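Local coordinates for Non-structural protein 11 (Prrsv 16244b, PDB 5EYI) that is an arterivirus endoribonuclease that probably cleaves viral RNA at uridylates and so limits activation of host double-stranded RNA sensors, at residues N44-W48 and P49-V53. The protein carries 1 engineered substitution. Residues are numbered along the deposited sequence; the frame is centred on the assembly and turned at random.
Sequences NNEKW and PDRLV
The chain folds back so that N44 and V53 come within 6.0 Å CA to CA, with a type I beta turn from N45 to W48 in the loop between them. That turn is closed by the backbone bond from W48 N to N45 O, 2.9 Å. The side-chain oxygen N45 OD1 accepts from K47 N, an Asx turn. The R51 side chain points into the bend. Its CG and CD pass alongside W48 O, and its guanidinium lies against N45 O and E46 CA of the turn. R51 NE and NH2 both donate to N44 OD1, at 2.9 and 2.7 Å. This side-on grip leaves the amide and guanidinium planes nearly coplanar, 28° apart. N44 holds CG anti to its backbone N (chi1 -175°), which carries OD1 to the guanidinium edge. R51 NH1 gives a straighter bond to W48 O, 2.9 Å and 163°, but from above the carbonyl plane. Water 1 links the same NH1 to E46 O. R51 thus bonds directly to the N44 side-chain amide and the W48 backbone carbonyl, and through water to the E46 carbonyl. N45 O is a face contact only, 3.2 Å above the guanidinium plane. V53 CG2 packs beside N44. The loop joins strand 39-41 to strand 51-55, which pair in parallel in the N-terminal region of nsp11. W48 packs on V39 and T41, while strand 85-93 supplies F92 for a cation-pi contact with R51.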
loop_
_atom_site.group_PDB
_atom_site.type_symbol
_atom_site.label_atom_id
_atom_site.label_comp_id
_atom_site.label_asym_id
_atom_site.label_seq_id
_atom_site.Cartn_x
_atom_site.Cartn_y
_atom_site.Cartn_z
ATOM N N ASN A 44 19.750 -5.847 -34.451
ATOM C CA ASN A 44 20.710 -5.010 -33.742
ATOM C C ASN A 44 21.523 -4.148 -34.724
ATOM O O ASN A 44 22.727 -4.348 -34.920
ATOM C CB ASN A 44 21.619 -5.863 -32.851
ATOM C CG ASN A 44 22.553 -5.028 -31.994
ATOM O OD1 ASN A 44 22.332 -3.827 -31.784
ATOM N ND2 ASN A 44 23.614 -5.657 -31.498
ATOM N N ASN A 45 20.853 -3.163 -35.308
ATOM C CA ASN A 45 21.432 -2.353 -36.356
ATOM C C ASN A 45 22.062 -1.097 -35.768
ATOM O O ASN A 45 21.363 -0.192 -35.299
ATOM C CB ASN A 45 20.357 -1.995 -37.373
ATOM C CG ASN A 45 20.933 -1.484 -38.673
ATOM O OD1 ASN A 45 21.903 -0.726 -38.685
ATOM N ND2 ASN A 45 20.335 -1.894 -39.774
ATOM N N GLU A 46 23.388 -1.037 -35.824
ATOM C CA GLU A 46 24.142 0.109 -35.301
ATOM C C GLU A 46 23.851 1.439 -36.007
ATOM O O GLU A 46 24.172 2.489 -35.476
ATOM C CB GLU A 46 25.644 -0.189 -35.316
ATOM C CG GLU A 46 26.045 -1.171 -34.224
ATOM C CD GLU A 46 27.400 -1.811 -34.458
ATOM O OE1 GLU A 46 27.544 -2.561 -35.450
ATOM O OE2 GLU A 46 28.311 -1.583 -33.635
ATOM N N LYS A 47 23.228 1.397 -37.181
ATOM C CA LYS A 47 22.723 2.616 -37.813
ATOM C C LYS A 47 21.531 3.247 -37.070
ATOM O O LYS A 47 21.178 4.387 -37.360
ATOM C CB LYS A 47 22.346 2.362 -39.278
ATOM C CG LYS A 47 23.530 1.953 -40.138
ATOM C CD LYS A 47 23.173 1.841 -41.612
ATOM C CE LYS A 47 22.317 0.620 -41.907
ATOM N NZ LYS A 47 22.544 0.133 -43.297
ATOM N N TRP A 48 20.908 2.512 -36.144
ATOM C CA TRP A 48 19.789 3.019 -35.342
ATOM C C TRP A 48 20.247 3.228 -33.898
ATOM O O TRP A 48 20.114 2.327 -33.075
ATOM C CB TRP A 48 18.604 2.043 -35.407
ATOM C CG TRP A 48 18.264 1.599 -36.806
ATOM C CD1 TRP A 48 18.491 2.283 -37.975
ATOM C CD2 TRP A 48 17.630 0.375 -37.179
ATOM N NE1 TRP A 48 18.055 1.548 -39.045
ATOM C CE2 TRP A 48 17.521 0.372 -38.589
ATOM C CE3 TRP A 48 17.151 -0.730 -36.460
ATOM C CZ2 TRP A 48 16.940 -0.685 -39.291
ATOM C CZ3 TRP A 48 16.576 -1.788 -37.166
ATOM C CH2 TRP A 48 16.478 -1.755 -38.565
ATOM N N PRO A 49 20.779 4.427 -33.580
ATOM C CA PRO A 49 21.438 4.606 -32.281
ATOM C C PRO A 49 20.531 4.537 -31.064
ATOM O O PRO A 49 21.010 4.218 -29.983
ATOM C CB PRO A 49 22.087 5.993 -32.396
ATOM C CG PRO A 49 21.276 6.707 -33.415
ATOM C CD PRO A 49 20.809 5.664 -34.385
ATOM N N ASP A 50 19.251 4.858 -31.220
ATOM C CA ASP A 50 18.280 4.687 -30.141
ATOM C C ASP A 50 17.398 3.520 -30.540
ATOM O O ASP A 50 16.566 3.632 -31.438
ATOM C CB ASP A 50 17.495 5.975 -29.922
ATOM C CG ASP A 50 18.411 7.157 -29.662
ATOM O OD1 ASP A 50 19.002 7.218 -28.568
ATOM O OD2 ASP A 50 18.577 8.006 -30.563
ATOM N N ARG A 51 17.633 2.374 -29.918
ATOM C CA ARG A 51 16.933 1.165 -30.294
ATOM C C ARG A 51 16.768 0.228 -29.123
ATOM O O ARG A 51 17.616 0.168 -28.237
ATOM C CB ARG A 51 17.648 0.457 -31.456
ATOM C CG ARG A 51 19.065 0.010 -31.151
ATOM C CD ARG A 51 19.696 -0.722 -32.332
ATOM N NE ARG A 51 20.991 -1.290 -31.964
ATOM C CZ ARG A 51 22.119 -0.606 -31.776
ATOM N NH1 ARG A 51 22.168 0.720 -31.917
ATOM N NH2 ARG A 51 23.229 -1.263 -31.441
ATOM N N LEU A 52 15.660 -0.497 -29.134
ATOM C CA LEU A 52 15.354 -1.482 -28.116
ATOM C C LEU A 52 15.357 -2.798 -28.857
ATOM O O LEU A 52 14.437 -3.063 -29.629
ATOM C CB LEU A 52 13.984 -1.201 -27.489
ATOM C CG LEU A 52 13.547 -2.154 -26.375
ATOM C CD1 LEU A 52 14.505 -2.067 -25.192
ATOM C CD2 LEU A 52 12.110 -1.855 -25.957
ATOM N N VAL A 53 16.407 -3.598 -28.669
ATOM C CA VAL A 53 16.552 -4.831 -29.433
ATOM C C VAL A 53 15.972 -5.977 -28.618
ATOM O O VAL A 53 16.379 -6.185 -27.479
ATOM C CB VAL A 53 18.020 -5.146 -29.810
ATOM C CG1 VAL A 53 18.090 -6.442 -30.617
ATOM C CG2 VAL A 53 18.633 -4.002 -30.618
HETATM O O HOH W 1 24.362 2.230 -32.676
#